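Local coordinates for beta-ketoacyl synthase (Burkholderia phymatum, PDB 4EWG), which probably acts as a 3-oxoacyl-[acyl-carrier-protein] synthase, joining an acyl chain to a malonyl unit in fatty acid synthesis, at residues G338-L341 with G342-G345. Sequence-based numbering, arbitrary orientation.
Sequences GHTL and GACG
The thiol of Cys344 comes up obliquely against the imidazole of His339, SG lying 3.9 Å from CE1 and well off the ring normal. It reaches there because chi1 of 76° sets SG between the backbone N and the carbonyl carbon of Cys344, which also brings it over the turn, 3.2 Å from Leu341 O. The ring is held from within its own loop. Its ND1 accepts the backbone N-H of Leu341 at 3.0 Å, with the donor tilted from the ring plane, and CD2 of the same leucine covers one face, 3.6 Å above the plane and over its centre. His339 also packs on Cys168 and meets the ring of His305 edge-to-face, consistent with the Cys-His-His catalytic triad of ketoacyl synthases, in which this Gly-His-Thr sequence supplies the second histidine.

Beyond the histidine the chain turns tightly into helix 344-358. The N-H of Ala343 reaches Thr340 O at 3.1 Å in a bent bond, closing a turn in which Leu341 carries a positive phi of 57°, and that of Cys344 follows to Leu341 O at 2.9 Å in a straighter one. The Thr340 hydroxyl lies beside Ala343 and Cys344, OG1 resting 3.2 Å from Cys344 CA and 3.9 Å from Ala343 CB. The N-H of Gly342, buried at the bend, is taken by the carboxylate of Glu196 through OE2.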
loop_
_atom_site.group_PDB
_atom_site.type_symbol
_atom_site.label_atom_id
_atom_site.label_comp_id
_atom_site.label_asym_id
_atom_site.label_seq_id
_atom_site.Cartn_x
_atom_site.Cartn_y
_atom_site.Cartn_z
ATOM N N GLY A 338 11.074 18.605 -11.062
ATOM C CA GLY A 338 11.654 17.282 -11.179
ATOM C C GLY A 338 10.613 16.180 -10.996
ATOM O O GLY A 338 9.389 16.445 -11.003
ATOM N N HIS A 339 11.094 14.948 -10.831
ATOM C CA HIS A 339 10.251 13.802 -10.559
ATOM C C HIS A 339 10.155 13.666 -9.064
ATOM O O HIS A 339 11.098 13.222 -8.410
ATOM C CB HIS A 339 10.863 12.551 -11.168
ATOM C CG HIS A 339 9.987 11.361 -11.093
ATOM N ND1 HIS A 339 8.953 11.286 -10.250
ATOM C CD2 HIS A 339 10.011 10.154 -11.798
ATOM C CE1 HIS A 339 8.356 10.089 -10.398
ATOM N NE2 HIS A 339 9.003 9.408 -11.343
ATOM N N THR A 340 9.007 14.064 -8.507
ATOM C CA THR A 340 8.840 14.153 -7.067
ATOM C C THR A 340 8.382 12.794 -6.468
ATOM O O THR A 340 7.939 12.737 -5.321
ATOM C CB THR A 340 7.844 15.274 -6.694
ATOM O OG1 THR A 340 6.594 15.035 -7.360
ATOM C CG2 THR A 340 8.386 16.669 -7.078
ATOM N N LEU A 341 8.490 11.736 -7.276
ATOM C CA LEU A 341 8.327 10.344 -6.851
ATOM C C LEU A 341 6.961 10.074 -6.205
ATOM O O LEU A 341 5.922 10.258 -6.849
ATOM C CB LEU A 341 9.499 9.943 -5.956
ATOM C CG LEU A 341 10.876 10.050 -6.635
ATOM C CD1 LEU A 341 11.937 9.566 -5.657
ATOM C CD2 LEU A 341 10.993 9.352 -7.960
ATOM N N GLY A 342 6.957 9.669 -4.927
ATOM C CA GLY A 342 5.708 9.424 -4.189
ATOM C C GLY A 342 4.693 10.553 -4.298
ATOM O O GLY A 342 3.528 10.306 -4.442
ATOM N N ALA A 343 5.181 11.802 -4.253
ATOM C CA ALA A 343 4.318 12.975 -4.331
ATOM C C ALA A 343 3.744 13.247 -5.726
ATOM O O ALA A 343 2.752 13.972 -5.831
ATOM C CB ALA A 343 5.068 14.217 -3.829
ATOM N N CYS A 344 4.355 12.706 -6.779
ATOM C CA CYS A 344 4.122 13.246 -8.143
ATOM C C CYS A 344 2.678 13.203 -8.627
ATOM O O CYS A 344 2.185 14.196 -9.176
ATOM C CB CYS A 344 5.065 12.637 -9.199
ATOM S SG CYS A 344 4.667 10.976 -9.722
ATOM N N GLY A 345 1.974 12.117 -8.376
ATOM C CA GLY A 345 0.577 12.029 -8.825
ATOM C C GLY A 345 -0.362 13.011 -8.131
ATOM O O GLY A 345 -1.293 13.526 -8.761
#